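Local coordinates for 3-oxoacyl-[acyl-carrier-protein] synthase 3 (Micrococcus luteus NCTC 2665, PDB 4EWP), which probably catalyses the first condensation of fatty acid synthesis, joining an acyl-CoA primer to malonyl-ACP, and works as a homodimer, at residues Val87-Val92 against Ala116-Ala121; Ser186-Gly191 against Gly343-Arg348. All coordinates share one frame; numbering follows the deposited sequence.

Contact 1: Val87-Val92 against Ala116-Ala121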
loop_
_atom_site.group_PDB
_atom_site.type_symbol
_atom_site.label_atom_id
_atom_site.label_comp_id
_atom_site.label_asym_id
_atom_site.label_seq_id
_atom_site.Cartn_x
_atom_site.Cartn_y
_atom_site.Cartn_z
ATOM N N VAL A 87 8.060 8.939 0.414
ATOM C CA VAL A 87 7.080 9.121 1.472
ATOM C C VAL A 87 6.249 7.857 1.523
ATOM O O VAL A 87 5.590 7.521 0.548
ATOM C CB VAL A 87 6.128 10.314 1.183
ATOM C CG1 VAL A 87 5.030 10.382 2.212
ATOM C CG2 VAL A 87 6.890 11.637 1.126
ATOM N N ILE A 88 6.298 7.141 2.643
ATOM C CA ILE A 88 5.535 5.906 2.788
ATOM C C ILE A 88 4.520 6.088 3.898
ATOM O O ILE A 88 4.872 6.402 5.042
ATOM C CB ILE A 88 6.434 4.698 3.134
ATOM C CG1 ILE A 88 7.532 4.523 2.089
ATOM C CG2 ILE A 88 5.609 3.433 3.238
ATOM C CD1 ILE A 88 8.481 3.378 2.388
ATOM N N VAL A 89 3.251 5.913 3.562
ATOM C CA VAL A 89 2.204 6.082 4.557
ATOM C C VAL A 89 1.516 4.749 4.791
ATOM O O VAL A 89 0.938 4.150 3.879
ATOM C CB VAL A 89 1.170 7.132 4.139
ATOM C CG1 VAL A 89 -0.051 7.036 5.047
ATOM C CG2 VAL A 89 1.792 8.528 4.143
ATOM N N SER A 90 1.598 4.272 6.020
ATOM C CA SER A 90 1.017 2.991 6.340
ATOM C C SER A 90 -0.290 3.197 7.087
ATOM O O SER A 90 -0.289 3.624 8.233
ATOM C CB SER A 90 2.010 2.173 7.144
ATOM O OG SER A 90 1.347 1.076 7.714
ATOM N N THR A 91 -1.405 2.904 6.420
ATOM C CA THR A 91 -2.731 3.166 6.965
ATOM C C THR A 91 -3.775 2.298 6.276
ATOM O O THR A 91 -3.609 1.938 5.115
ATOM C CB THR A 91 -3.137 4.632 6.736
ATOM O OG1 THR A 91 -4.427 4.873 7.306
ATOM C CG2 THR A 91 -3.226 4.934 5.255
ATOM N N VAL A 92 -4.862 1.983 6.976
ATOM C CA VAL A 92 -5.988 1.277 6.360
ATOM C C VAL A 92 -7.283 2.039 6.535
ATOM O O VAL A 92 -8.354 1.503 6.272
ATOM C CB VAL A 92 -6.194 -0.136 6.963
ATOM C CG1 VAL A 92 -4.984 -1.019 6.712
ATOM C CG2 VAL A 92 -6.515 -0.056 8.470
ATOM N N ALA A 116 5.407 8.769 -3.549
ATOM C CA ALA A 116 4.575 8.739 -2.368
ATOM C C ALA A 116 3.558 7.642 -2.578
ATOM O O ALA A 116 2.867 7.639 -3.601
ATOM C CB ALA A 116 3.869 10.081 -2.215
ATOM N N TYR A 117 3.459 6.711 -1.630
ATOM C CA TYR A 117 2.441 5.657 -1.720
ATOM C C TYR A 117 1.971 5.205 -0.346
ATOM O O TYR A 117 2.700 5.351 0.637
ATOM C CB TYR A 117 2.967 4.451 -2.508
ATOM C CG TYR A 117 4.183 3.731 -1.916
ATOM C CD1 TYR A 117 4.041 2.567 -1.169
ATOM C CD2 TYR A 117 5.470 4.196 -2.150
ATOM C CE1 TYR A 117 5.162 1.902 -0.655
ATOM C CE2 TYR A 117 6.577 3.541 -1.649
ATOM C CZ TYR A 117 6.424 2.402 -0.914
ATOM O OH TYR A 117 7.539 1.769 -0.432
ATOM N N ASP A 118 0.760 4.656 -0.284
ATOM C CA ASP A 118 0.242 4.061 0.948
ATOM C C ASP A 118 0.519 2.568 0.902
ATOM O O ASP A 118 0.595 1.980 -0.181
ATOM C CB ASP A 118 -1.275 4.245 1.082
ATOM C CG ASP A 118 -1.696 5.703 1.233
ATOM O OD1 ASP A 118 -0.822 6.604 1.342
ATOM O OD2 ASP A 118 -2.927 5.944 1.245
ATOM N N VAL A 119 0.656 1.972 2.083
ATOM C CA VAL A 119 0.911 0.550 2.247
ATOM C C VAL A 119 -0.199 -0.054 3.108
ATOM O O VAL A 119 -0.708 0.599 4.019
ATOM C CB VAL A 119 2.263 0.326 2.956
ATOM C CG1 VAL A 119 2.278 -0.988 3.697
ATOM C CG2 VAL A 119 3.400 0.397 1.960
ATOM N N SER A 120 -0.601 -1.280 2.799
ATOM C CA SER A 120 -1.601 -1.967 3.602
ATOM C C SER A 120 -0.980 -3.183 4.276
ATOM O O SER A 120 -0.795 -4.237 3.640
ATOM C CB SER A 120 -2.796 -2.409 2.755
ATOM O OG SER A 120 -3.800 -3.017 3.562
ATOM N N ALA A 121 -0.676 -3.027 5.562
ATOM C CA ALA A 121 -0.109 -4.101 6.364
ATOM C C ALA A 121 -0.564 -3.967 7.811
ATOM O O ALA A 121 0.151 -4.348 8.767
ATOM C CB ALA A 121 1.397 -4.103 6.253
HETATM O O HOH W 1 -0.722 -0.538 6.815
#

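Contact 2: Ser186-Gly191 against Gly343-Arg348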
loop_
_atom_site.group_PDB
_atom_site.type_symbol
_atom_site.label_atom_id
_atom_site.label_comp_id
_atom_site.label_asym_id
_atom_site.label_seq_id
_atom_site.Cartn_x
_atom_site.Cartn_y
_atom_site.Cartn_z
ATOM N N SER A 186 18.684 -3.176 11.945
ATOM C CA SER A 186 19.050 -4.573 11.737
ATOM C C SER A 186 18.150 -5.212 10.675
ATOM O O SER A 186 17.091 -4.668 10.354
ATOM C CB SER A 186 18.942 -5.348 13.052
ATOM O OG SER A 186 17.586 -5.621 13.368
ATOM N N PRO A 187 18.569 -6.369 10.132
ATOM C CA PRO A 187 17.823 -6.994 9.026
ATOM C C PRO A 187 16.398 -7.307 9.433
ATOM O O PRO A 187 16.172 -7.921 10.483
ATOM C CB PRO A 187 18.591 -8.298 8.752
ATOM C CG PRO A 187 19.984 -8.052 9.317
ATOM C CD PRO A 187 19.782 -7.127 10.500
ATOM N N SER A 188 15.439 -6.890 8.614
ATOM C CA SER A 188 14.045 -7.088 8.979
ATOM C C SER A 188 13.671 -8.562 9.066
ATOM O O SER A 188 14.114 -9.381 8.265
ATOM C CB SER A 188 13.118 -6.364 8.004
ATOM O OG SER A 188 13.139 -4.966 8.246
ATOM N N VAL A 189 12.860 -8.886 10.066
ATOM C CA VAL A 189 12.211 -10.190 10.165
ATOM C C VAL A 189 10.703 -9.947 10.013
ATOM O O VAL A 189 10.046 -9.411 10.913
ATOM C CB VAL A 189 12.510 -10.878 11.511
ATOM C CG1 VAL A 189 11.781 -12.233 11.589
ATOM C CG2 VAL A 189 14.023 -11.060 11.677
ATOM N N TRP A 190 10.167 -10.277 8.847
ATOM C CA TRP A 190 8.798 -9.907 8.567
ATOM C C TRP A 190 8.142 -10.994 7.735
ATOM O O TRP A 190 8.820 -11.748 7.018
ATOM C CB TRP A 190 8.700 -8.504 7.929
ATOM C CG TRP A 190 9.490 -8.304 6.633
ATOM C CD1 TRP A 190 10.626 -8.949 6.256
ATOM C CD2 TRP A 190 9.173 -7.397 5.567
ATOM N NE1 TRP A 190 11.037 -8.512 5.014
ATOM C CE2 TRP A 190 10.162 -7.555 4.572
ATOM C CE3 TRP A 190 8.149 -6.470 5.358
ATOM C CZ2 TRP A 190 10.164 -6.811 3.386
ATOM C CZ3 TRP A 190 8.142 -5.737 4.173
ATOM C CH2 TRP A 190 9.144 -5.912 3.202
ATOM N N GLY A 191 6.826 -11.104 7.853
ATOM C CA GLY A 191 6.131 -12.199 7.198
ATOM C C GLY A 191 4.629 -12.073 7.251
ATOM O O GLY A 191 4.084 -11.054 7.690
ATOM N N GLY A 343 6.142 -7.682 11.444
ATOM C CA GLY A 343 7.451 -7.176 11.074
ATOM C C GLY A 343 8.235 -6.750 12.310
ATOM O O GLY A 343 7.651 -6.213 13.266
ATOM N N ALA A 344 9.547 -6.998 12.298
ATOM C CA ALA A 344 10.405 -6.638 13.420
ATOM C C ALA A 344 11.809 -6.214 12.994
ATOM O O ALA A 344 12.352 -6.734 12.014
ATOM C CB ALA A 344 10.498 -7.805 14.419
ATOM N N GLN A 345 12.394 -5.301 13.768
ATOM C CA GLN A 345 13.780 -4.864 13.592
ATOM C C GLN A 345 14.379 -4.468 14.927
ATOM O O GLN A 345 13.668 -4.064 15.848
ATOM C CB GLN A 345 13.866 -3.623 12.690
ATOM C CG GLN A 345 13.352 -3.798 11.305
ATOM C CD GLN A 345 11.918 -3.332 11.150
ATOM O OE1 GLN A 345 11.313 -2.777 12.071
ATOM N NE2 GLN A 345 11.367 -3.552 9.967
ATOM N N VAL A 346 15.695 -4.543 15.023
ATOM C CA VAL A 346 16.385 -3.832 16.088
ATOM C C VAL A 346 16.875 -2.505 15.506
ATOM O O VAL A 346 17.441 -2.455 14.400
ATOM C CB VAL A 346 17.535 -4.652 16.674
ATOM C CG1 VAL A 346 18.346 -3.810 17.644
ATOM C CG2 VAL A 346 16.976 -5.917 17.369
ATOM N N VAL A 347 16.605 -1.421 16.217
ATOM C CA VAL A 347 16.976 -0.111 15.712
ATOM C C VAL A 347 17.742 0.684 16.755
ATOM O O VAL A 347 17.486 0.565 17.942
ATOM C CB VAL A 347 15.753 0.710 15.242
ATOM C CG1 VAL A 347 15.005 -0.021 14.115
ATOM C CG2 VAL A 347 14.828 1.036 16.410
ATOM N N ARG A 348 18.706 1.474 16.290
ATOM C CA ARG A 348 19.390 2.449 17.125
ATOM C C ARG A 348 18.495 3.681 17.258
ATOM O O ARG A 348 18.199 4.347 16.268
ATOM C CB ARG A 348 20.710 2.823 16.469
ATOM C CG ARG A 348 21.624 3.662 17.334
ATOM C CD ARG A 348 23.060 3.209 17.182
ATOM N NE ARG A 348 23.470 2.430 18.345
ATOM C CZ ARG A 348 24.099 1.259 18.286
ATOM N NH1 ARG A 348 24.399 0.721 17.107
ATOM N NH2 ARG A 348 24.425 0.628 19.409
#

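Contact 1: Val87-Val92 against Ala116-Ala121
I88 and Y117 meet side by side on one face of two parallel strands, both pointing the same way. The CD1 of I88 comes 3.4 Å from the OH of Y117, and its CG1 packs on CZ. The tyrosine ring stands up beside I88 because CG lies between the backbone N and the carbonyl carbon (chi1 62°). Its OH is hydrogen-bonded to OE1 of Q132 in helix 125-138 of the same chain, which lies over this face. V119 continues the packing, its CG2 4.0 Å from the CG2 of I88.

The backbone is tightest in the middle. V89 N gives a nearly straight bond to Y117 O (3.0 Å, 172°), and V89 O takes V119 N at 2.8 Å. The strands belong to a right-handed beta-alpha-beta unit of the thiolase fold, with helix 101-108 as the crossover. That helix packs on the opposite face. There the D118 carboxylate lies alongside V89, OD1 3.5 Å from CB, while its two oxygens take the backbone N of A102 and A101 at the helix start.

Toward V92 the pairing loosens. T91 N reaches V119 O only weakly, at 3.4 Å. A water fills in, donating to V119 O, accepting from A121 N and bonded to S90 OG. V92 and S120 are partly exposed, CG1 of V92 lying 3.9 Å from S120 OG. The second subunit closes in here, its T98 against V92 and its D118 against S120.

Contact 2: Ser186-Gly191 against Gly343-Arg348
This contact is an antiparallel edge pairing in the second five-stranded sheet of the thiolase fold. Strand 189-192 runs along the outside of strand 341-348, the C-terminal strand. V189 and A344 form a hydrogen-bonded pair. V189 N reaches A344 O at 2.9 Å, and A344 N returns a more bent bond to V189 O (132°). W190 and G343 are the next, non-hydrogen-bonded pair. Here CB of W190 sits 3.6 Å from CA of G343, while the indole turns off to meet Y128 edge-to-face.

Before V189 the regular pairing stops: S188 is already outside the strand, P187 turns away, and S186 comes back to V346. S188 OG accepts NE2 of Q345 at 2.8 Å, almost within the amide plane. The bend at chi2 (96°) of Q345 brings its amide across to S188. Both ends of that amide are held: NE2 also bonds C127 O, at the start of helix 125-138, and OE1 takes NE2 of Q333. Replacing Q345 by a leucine would probably leave S188 OG and C127 O without this shared donor and Q333 without its acceptor.

On the other side V189 packs on helix 240-262, as do S186 and V346. S186 grips V346 twice. Its N donates to V346 O at 2.8 Å, and its OG, placed between backbone N and carbonyl carbon (chi1 76°), accepts V346 N at 2.7 Å.

Both segments of contact 1 precede those of contact 2 along the chain. The contact centres are about 18 Å apart and their nearest atoms about 7 Å, so they do not touch. Each lies in a different five-stranded mixed sheet. Both sheets have the strand order 1-5-4-2-3, which reflects the duplicated halves of the thiolase fold. Contact 1 is the 3-2 end of its sheet; contact 2 is the 1-5 end of the other. Helix 125-138 lies between the sheets and touches both contacts. Both also touch the second subunit. At 116-121 the sheet continues into that subunit by antiparallel pairing. The side chain of C123, probably catalytic, lies about 8 Å from that of V92 and about 10 Å from G343.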